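Local coordinates for protein LbaCas13a H328A (C2c2) (Lachnospiraceae bacterium NK4A179, PDB 5WLH) that binds and probably processes CRISPR guide RNA and, once a matching target RNA pairs with the guide, probably cleaves RNA as a Cas13a effector nuclease, at residues A[1119-1130]-A[1246-1255]. Sequence-based numbering, arbitrary orientation.
Sequences QGQLINWIYLRE and RNYIEHFRYY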
ATOM      1  N   GLN A1119      -3.373  -4.201  12.402  1.00 16.79           N
ATOM      2  CA  GLN A1119      -3.796  -2.996  13.105  1.00 18.24           C
ATOM      3  C   GLN A1119      -3.143  -1.777  12.480  1.00 20.99           C
ATOM      4  O   GLN A1119      -3.772  -0.727  12.335  1.00 18.94           O
ATOM      5  CB  GLN A1119      -3.409  -3.097  14.582  1.00 17.79           C
ATOM      6  CG  GLN A1119      -3.587  -1.813  15.385  1.00 19.90           C
ATOM      7  CD  GLN A1119      -5.031  -1.504  15.697  1.00 25.60           C
ATOM      8  OE1 GLN A1119      -5.947  -2.060  15.096  1.00 27.06           O
ATOM      9  NE2 GLN A1119      -5.243  -0.595  16.639  1.00 21.11           N
ATOM     10  N   GLY A1120      -1.879  -1.918  12.098  1.00 19.47           N
ATOM     11  CA  GLY A1120      -1.182  -0.815  11.456  1.00 17.26           C
ATOM     12  C   GLY A1120      -1.819  -0.422  10.139  1.00 18.69           C
ATOM     13  O   GLY A1120      -1.901   0.757   9.814  1.00 18.32           O
ATOM     14  N   GLN A1121      -2.299  -1.399   9.366  1.00 14.87           N
ATOM     15  CA  GLN A1121      -2.955  -1.029   8.119  1.00 15.78           C
ATOM     16  C   GLN A1121      -4.261  -0.294   8.396  1.00 16.74           C
ATOM     17  O   GLN A1121      -4.623   0.644   7.684  1.00 16.51           O
ATOM     18  CB  GLN A1121      -3.206  -2.281   7.266  1.00 15.84           C
ATOM     19  CG  GLN A1121      -3.963  -1.997   5.958  1.00 16.20           C
ATOM     20  CD  GLN A1121      -3.195  -1.063   5.037  1.00 19.87           C
ATOM     21  OE1 GLN A1121      -2.091  -1.387   4.581  1.00 20.37           O
ATOM     22  NE2 GLN A1121      -3.776   0.110   4.759  1.00 19.22           N
ATOM     23  N   LEU A1122      -4.988  -0.718   9.428  1.00 16.41           N
ATOM     24  CA  LEU A1122      -6.197  -0.002   9.813  1.00 17.50           C
ATOM     25  C   LEU A1122      -5.886   1.444  10.178  1.00 20.18           C
ATOM     26  O   LEU A1122      -6.585   2.357   9.751  1.00 19.12           O
ATOM     27  CB  LEU A1122      -6.873  -0.708  10.981  1.00 17.79           C
ATOM     28  CG  LEU A1122      -7.518  -2.048  10.585  1.00 16.95           C
ATOM     29  CD1 LEU A1122      -7.929  -2.811  11.826  1.00 20.81           C
ATOM     30  CD2 LEU A1122      -8.716  -1.866   9.626  1.00 19.16           C
ATOM     31  N   ILE A1123      -4.826   1.668  10.945  1.00 19.45           N
ATOM     32  CA  ILE A1123      -4.473   3.035  11.311  1.00 17.43           C
ATOM     33  C   ILE A1123      -3.997   3.816  10.091  1.00 17.41           C
ATOM     34  O   ILE A1123      -4.308   5.000   9.936  1.00 17.00           O
ATOM     35  CB  ILE A1123      -3.427   3.028  12.432  1.00 16.06           C
ATOM     36  CG1 ILE A1123      -4.046   2.403  13.699  1.00 18.39           C
ATOM     37  CG2 ILE A1123      -3.058   4.489  12.800  1.00 15.03           C
ATOM     38  CD1 ILE A1123      -3.025   2.067  14.783  1.00 19.58           C
ATOM     39  N   ASN A1124      -3.242   3.166   9.207  1.00 18.70           N
ATOM     40  CA  ASN A1124      -2.873   3.793   7.940  1.00 19.20           C
ATOM     41  C   ASN A1124      -4.118   4.297   7.208  1.00 18.69           C
ATOM     42  O   ASN A1124      -4.180   5.452   6.777  1.00 17.94           O
ATOM     43  CB  ASN A1124      -2.086   2.777   7.107  1.00 16.57           C
ATOM     44  CG  ASN A1124      -1.579   3.336   5.789  1.00 18.67           C
ATOM     45  OD1 ASN A1124      -2.353   3.788   4.953  1.00 20.40           O
ATOM     46  ND2 ASN A1124      -0.266   3.230   5.567  1.00 21.50           N
ATOM     47  N   TRP A1125      -5.139   3.443   7.088  1.00 16.73           N
ATOM     48  CA  TRP A1125      -6.378   3.848   6.431  1.00 18.00           C
ATOM     49  C   TRP A1125      -7.041   5.016   7.153  1.00 16.60           C
ATOM     50  O   TRP A1125      -7.638   5.889   6.513  1.00 16.73           O
ATOM     51  CB  TRP A1125      -7.337   2.664   6.380  1.00 14.77           C
ATOM     52  CG  TRP A1125      -7.031   1.728   5.262  1.00 15.16           C
ATOM     53  CD1 TRP A1125      -6.425   2.028   4.066  1.00 16.99           C
ATOM     54  CD2 TRP A1125      -7.331   0.327   5.227  1.00 17.47           C
ATOM     55  NE1 TRP A1125      -6.349   0.881   3.276  1.00 19.11           N
ATOM     56  CE2 TRP A1125      -6.899  -0.167   3.974  1.00 18.32           C
ATOM     57  CE3 TRP A1125      -7.925  -0.553   6.137  1.00 18.22           C
ATOM     58  CZ2 TRP A1125      -7.039  -1.515   3.608  1.00 17.72           C
ATOM     59  CZ3 TRP A1125      -8.085  -1.871   5.774  1.00 20.10           C
ATOM     60  CH2 TRP A1125      -7.632  -2.346   4.519  1.00 17.37           C
ATOM     61  N   ILE A1126      -6.976   5.035   8.487  1.00 18.31           N
ATOM     62  CA  ILE A1126      -7.534   6.185   9.207  1.00 20.76           C
ATOM     63  C   ILE A1126      -6.913   7.473   8.694  1.00 18.10           C
ATOM     64  O   ILE A1126      -7.608   8.462   8.429  1.00 17.17           O
ATOM     65  CB  ILE A1126      -7.321   6.048  10.723  1.00 20.30           C
ATOM     66  CG1 ILE A1126      -8.292   5.019  11.291  1.00 18.26           C
ATOM     67  CG2 ILE A1126      -7.488   7.444  11.400  1.00 21.14           C
ATOM     68  CD1 ILE A1126      -7.949   4.563  12.699  1.00 23.86           C
ATOM     69  N   TYR A1127      -5.586   7.487   8.572  1.00 15.66           N
ATOM     70  CA  TYR A1127      -4.906   8.717   8.178  1.00 16.59           C
ATOM     71  C   TYR A1127      -5.022   8.976   6.690  1.00 16.72           C
ATOM     72  O   TYR A1127      -4.947  10.135   6.272  1.00 17.48           O
ATOM     73  CB  TYR A1127      -3.456   8.677   8.682  1.00 15.21           C
ATOM     74  CG  TYR A1127      -3.486   8.994  10.163  1.00 16.32           C
ATOM     75  CD1 TYR A1127      -3.536  10.318  10.603  1.00 23.78           C
ATOM     76  CD2 TYR A1127      -3.577   7.980  11.112  1.00 19.29           C
ATOM     77  CE1 TYR A1127      -3.628  10.622  11.953  1.00 26.23           C
ATOM     78  CE2 TYR A1127      -3.651   8.277  12.471  1.00 21.75           C
ATOM     79  CZ  TYR A1127      -3.679   9.590  12.887  1.00 28.16           C
ATOM     80  OH  TYR A1127      -3.769   9.880  14.234  1.00 27.89           O
ATOM     81  N   LEU A1128      -5.272   7.932   5.894  1.00 17.09           N
ATOM     82  CA  LEU A1128      -5.701   8.146   4.519  1.00 15.77           C
ATOM     83  C   LEU A1128      -7.024   8.898   4.492  1.00 17.12           C
ATOM     84  O   LEU A1128      -7.161   9.912   3.804  1.00 17.00           O
ATOM     85  CB  LEU A1128      -5.837   6.804   3.794  1.00 17.16           C
ATOM     86  CG  LEU A1128      -5.833   6.831   2.264  1.00 20.97           C
ATOM     87  CD1 LEU A1128      -4.457   7.311   1.756  1.00 18.70           C
ATOM     88  CD2 LEU A1128      -6.146   5.415   1.725  1.00 19.15           C
ATOM     89  N   ARG A1129      -8.014   8.402   5.240  1.00 16.63           N
ATOM     90  CA  ARG A1129      -9.323   9.057   5.243  1.00 16.84           C
ATOM     91  C   ARG A1129      -9.238  10.466   5.810  1.00 15.64           C
ATOM     92  O   ARG A1129      -9.864  11.395   5.281  1.00 18.44           O
ATOM     93  CB  ARG A1129     -10.327   8.228   6.040  1.00 16.90           C
ATOM     94  CG  ARG A1129     -11.778   8.742   5.877  1.00 19.55           C
ATOM     95  CD  ARG A1129     -12.755   7.890   6.679  1.00 22.22           C
ATOM     96  NE  ARG A1129     -14.139   8.142   6.292  1.00 24.16           N
ATOM     97  CZ  ARG A1129     -14.879   9.149   6.743  1.00 25.32           C
ATOM     98  NH1 ARG A1129     -14.370  10.036   7.585  1.00 23.43           N
ATOM     99  NH2 ARG A1129     -16.134   9.282   6.325  1.00 25.87           N
ATOM    100  N   GLU A1130      -8.452  10.652   6.876  1.00 17.03           N
ATOM    101  CA  GLU A1130      -8.425  11.967   7.501  1.00 17.40           C
ATOM    102  C   GLU A1130      -7.825  12.985   6.559  1.00 19.82           C
ATOM    103  O   GLU A1130      -8.306  14.124   6.473  1.00 18.73           O
ATOM    104  CB  GLU A1130      -7.646  11.942   8.812  1.00 23.22           C
ATOM    105  CG  GLU A1130      -7.815  13.264   9.563  1.00 23.04           C
ATOM    106  CD  GLU A1130      -7.245  13.211  10.951  1.00 28.52           C
ATOM    107  OE1 GLU A1130      -6.020  13.385  11.088  1.00 33.02           O
ATOM    108  OE2 GLU A1130      -8.031  13.008  11.893  1.00 33.02           O
ATOM    109  N   ARG A1246     -13.203   4.796  13.841  1.00 21.97           N
ATOM    110  CA  ARG A1246     -11.861   5.360  13.860  1.00 21.74           C
ATOM    111  C   ARG A1246     -11.278   5.314  15.265  1.00 23.74           C
ATOM    112  O   ARG A1246     -10.134   4.888  15.474  1.00 20.80           O
ATOM    113  CB  ARG A1246     -11.928   6.802  13.340  1.00 25.03           C
ATOM    114  CG  ARG A1246     -10.595   7.506  13.234  1.00 29.18           C
ATOM    115  CD  ARG A1246     -10.346   8.471  14.373  1.00 31.88           C
ATOM    116  NE  ARG A1246      -8.950   8.904  14.377  1.00 33.29           N
ATOM    117  CZ  ARG A1246      -8.481   9.904  13.642  1.00 30.38           C
ATOM    118  NH1 ARG A1246      -9.302  10.588  12.845  1.00 31.27           N
ATOM    119  NH2 ARG A1246      -7.193  10.221  13.696  1.00 27.91           N
ATOM    120  N   ASN A1247     -12.068   5.744  16.250  1.00 23.24           N
ATOM    121  CA  ASN A1247     -11.576   5.759  17.621  1.00 22.91           C
ATOM    122  C   ASN A1247     -11.336   4.351  18.122  1.00 20.66           C
ATOM    123  O   ASN A1247     -10.349   4.095  18.820  1.00 25.40           O
ATOM    124  CB  ASN A1247     -12.564   6.482  18.533  1.00 23.47           C
ATOM    125  CG  ASN A1247     -12.563   7.986  18.331  1.00 29.75           C
ATOM    126  OD1 ASN A1247     -11.609   8.568  17.804  1.00 31.32           O
ATOM    127  ND2 ASN A1247     -13.632   8.629  18.774  1.00 31.64           N
ATOM    128  N   TYR A1248     -12.241   3.426  17.786  1.00 23.80           N
ATOM    129  CA  TYR A1248     -12.075   2.045  18.210  1.00 21.86           C
ATOM    130  C   TYR A1248     -10.722   1.517  17.771  1.00 21.88           C
ATOM    131  O   TYR A1248      -9.979   0.929  18.560  1.00 21.33           O
ATOM    132  CB  TYR A1248     -13.205   1.197  17.635  1.00 23.77           C
ATOM    133  CG  TYR A1248     -13.221  -0.224  18.128  1.00 26.76           C
ATOM    134  CD1 TYR A1248     -13.927  -0.574  19.267  1.00 27.61           C
ATOM    135  CD2 TYR A1248     -12.524  -1.218  17.456  1.00 28.56           C
ATOM    136  CE1 TYR A1248     -13.945  -1.868  19.715  1.00 30.77           C
ATOM    137  CE2 TYR A1248     -12.528  -2.511  17.902  1.00 30.15           C
ATOM    138  CZ  TYR A1248     -13.242  -2.834  19.038  1.00 31.38           C
ATOM    139  OH  TYR A1248     -13.250  -4.137  19.490  1.00 31.53           O
ATOM    140  N   ILE A1249     -10.379   1.741  16.501  1.00 20.48           N
ATOM    141  CA  ILE A1249      -9.102   1.271  15.975  1.00 19.61           C
ATOM    142  C   ILE A1249      -7.947   2.016  16.638  1.00 15.80           C
ATOM    143  O   ILE A1249      -7.022   1.409  17.197  1.00 20.42           O
ATOM    144  CB  ILE A1249      -9.063   1.455  14.450  1.00 21.69           C
ATOM    145  CG1 ILE A1249     -10.118   0.567  13.779  1.00 21.39           C
ATOM    146  CG2 ILE A1249      -7.669   1.165  13.921  1.00 20.13           C
ATOM    147  CD1 ILE A1249     -10.442   1.043  12.366  1.00 19.88           C
ATOM    148  N   GLU A1250      -7.968   3.347  16.551  1.00 18.78           N
ATOM    149  CA  GLU A1250      -6.780   4.096  16.943  1.00 20.60           C
ATOM    150  C   GLU A1250      -6.546   4.049  18.445  1.00 23.59           C
ATOM    151  O   GLU A1250      -5.405   4.216  18.900  1.00 23.92           O
ATOM    152  CB  GLU A1250      -6.857   5.545  16.476  1.00 23.33           C
ATOM    153  CG  GLU A1250      -5.501   6.234  16.642  1.00 28.93           C
ATOM    154  CD  GLU A1250      -5.326   7.437  15.756  1.00 32.14           C
ATOM    155  OE1 GLU A1250      -6.297   7.809  15.073  1.00 30.96           O
ATOM    156  OE2 GLU A1250      -4.206   7.997  15.736  1.00 31.30           O
ATOM    157  N   HIS A1251      -7.595   3.853  19.227  1.00 24.11           N
ATOM    158  CA  HIS A1251      -7.439   3.691  20.660  1.00 24.34           C
ATOM    159  C   HIS A1251      -7.234   2.248  21.070  1.00 24.35           C
ATOM    160  O   HIS A1251      -7.247   1.960  22.272  1.00 24.85           O
ATOM    161  CB  HIS A1251      -8.649   4.257  21.401  1.00 23.84           C
ATOM    162  CG  HIS A1251      -8.912   5.689  21.079  1.00 27.07           C
ATOM    163  ND1 HIS A1251     -10.156   6.263  21.203  1.00 31.49           N
ATOM    164  CD2 HIS A1251      -8.085   6.662  20.630  1.00 30.23           C
ATOM    165  CE1 HIS A1251     -10.085   7.534  20.847  1.00 30.25           C
ATOM    166  NE2 HIS A1251      -8.840   7.799  20.490  1.00 30.64           N
ATOM    167  N   PHE A1252      -7.059   1.335  20.108  1.00 23.07           N
ATOM    168  CA  PHE A1252      -6.687  -0.034  20.413  1.00 21.95           C
ATOM    169  C   PHE A1252      -7.737  -0.708  21.302  1.00 21.34           C
ATOM    170  O   PHE A1252      -7.397  -1.547  22.135  1.00 23.15           O
ATOM    171  CB  PHE A1252      -5.290  -0.086  21.059  1.00 23.88           C
ATOM    172  CG  PHE A1252      -4.160   0.208  20.078  1.00 22.83           C
ATOM    173  CD1 PHE A1252      -3.932   1.508  19.617  1.00 23.87           C
ATOM    174  CD2 PHE A1252      -3.365  -0.814  19.591  1.00 24.25           C
ATOM    175  CE1 PHE A1252      -2.909   1.777  18.702  1.00 23.40           C
ATOM    176  CE2 PHE A1252      -2.332  -0.555  18.668  1.00 23.81           C
ATOM    177  CZ  PHE A1252      -2.109   0.734  18.224  1.00 21.42           C
ATOM    178  N   ARG A1253      -9.009  -0.329  21.129  1.00 22.02           N
ATOM    179  CA  ARG A1253     -10.063  -0.860  21.995  1.00 21.13           C
ATOM    180  C   ARG A1253     -10.255  -2.356  21.789  1.00 27.48           C
ATOM    181  O   ARG A1253     -10.669  -3.058  22.716  1.00 27.81           O
ATOM    182  CB  ARG A1253     -11.383  -0.129  21.742  1.00 22.22           C
ATOM    183  CG  ARG A1253     -11.322   1.382  21.914  1.00 25.92           C
ATOM    184  CD  ARG A1253     -10.962   1.756  23.350  1.00 33.14           C
ATOM    185  NE  ARG A1253     -11.805   1.061  24.319  1.00 33.51           N
ATOM    186  CZ  ARG A1253     -11.455   0.828  25.581  1.00 39.18           C
ATOM    187  NH1 ARG A1253     -10.273   1.232  26.032  1.00 38.02           N
ATOM    188  NH2 ARG A1253     -12.282   0.180  26.391  1.00 39.22           N
ATOM    189  N   TYR A1254      -9.966  -2.858  20.582  1.00 24.21           N
ATOM    190  CA  TYR A1254     -10.071  -4.292  20.341  1.00 25.23           C
ATOM    191  C   TYR A1254      -9.331  -5.086  21.403  1.00 28.48           C
ATOM    192  O   TYR A1254      -9.805  -6.136  21.858  1.00 33.30           O
ATOM    193  CB  TYR A1254      -9.510  -4.614  18.959  1.00 26.70           C
ATOM    194  CG  TYR A1254      -9.231  -6.078  18.728  1.00 27.29           C
ATOM    195  CD1 TYR A1254     -10.246  -6.941  18.358  1.00 29.40           C
ATOM    196  CD2 TYR A1254      -7.944  -6.581  18.831  1.00 24.33           C
ATOM    197  CE1 TYR A1254      -9.996  -8.282  18.122  1.00 27.68           C
ATOM    198  CE2 TYR A1254      -7.674  -7.925  18.584  1.00 26.47           C
ATOM    199  CZ  TYR A1254      -8.707  -8.765  18.232  1.00 26.97           C
ATOM    200  OH  TYR A1254      -8.447 -10.095  17.992  1.00 28.41           O
ATOM    201  N   TYR A1255      -8.160  -4.600  21.805  1.00 25.69           N
ATOM    202  CA  TYR A1255      -7.293  -5.339  22.706  1.00 28.97           C
ATOM    203  C   TYR A1255      -7.775  -5.306  24.145  1.00 31.05           C
ATOM    204  O   TYR A1255      -7.264  -6.075  24.963  1.00 36.36           O
ATOM    205  CB  TYR A1255      -5.867  -4.799  22.623  1.00 26.42           C
ATOM    206  CG  TYR A1255      -5.243  -5.069  21.267  1.00 27.64           C
ATOM    207  CD1 TYR A1255      -4.921  -6.368  20.890  1.00 32.23           C
ATOM    208  CD2 TYR A1255      -5.009  -4.043  20.353  1.00 25.43           C
ATOM    209  CE1 TYR A1255      -4.350  -6.641  19.652  1.00 27.76           C
ATOM    210  CE2 TYR A1255      -4.438  -4.323  19.082  1.00 25.23           C
ATOM    211  CZ  TYR A1255      -4.112  -5.623  18.760  1.00 28.35           C
ATOM    212  OH  TYR A1255      -3.557  -5.941  17.528  1.00 31.95           O
TER
HETATM  213  O   HOH W   1      -6.622  13.277  14.069  1.00 41.99           O
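Arg-1246 reaches over Ile-1126 to meet Glu-1130, and its side chain is worth following outward. CB leads to Arg-1246 CG, which lies anti to the backbone N (chi1 -177°) and packs on Ile-1126 CG2 at 3.6 Å. A bend about the CB-CG bond (chi2 -102°) then lays the guanidinium face over that same methyl, Arg-1246 CZ to Ile-1126 CG2 3.5 Å. NE and NH2 both grip Glu-1250 OE1 side-on, NH2 meeting that oxygen's syn lone pair. Arg-1246 NH1 gives Glu-1130 OE2 a fairly straight bond of 2.9 Å, reaching it from above the carboxylate plane. Cutting Arg-1246 back to an alanine is likely to leave Glu-1130 and Glu-1250 without the positive charge they share and to uncover the Ile-1126 methyl. Glu-1250 OE2 also takes the Tyr-1127 hydroxyl at the ring's edge.

Beyond this salt-bridge network, segments 1119-1130 and 1246-1250, on helices 1106-1145 and 1239-1250, run at 138° to each other, roughly antiparallel, with Ile-1249 a knob among Gln-1119, Leu-1122, Ile-1123 and Ile-1126. A Schellman motif ends the second helix, Phe-1252 being its positive-phi residue. Gln-1119 NE2 sits over the centre of the Phe-1252 ring and donates to Ile-1249 O (2.7 Å), on the opposite face of that carbonyl from Phe-1252 N. Phe-508 meets the Phe-1252 ring edge-to-face.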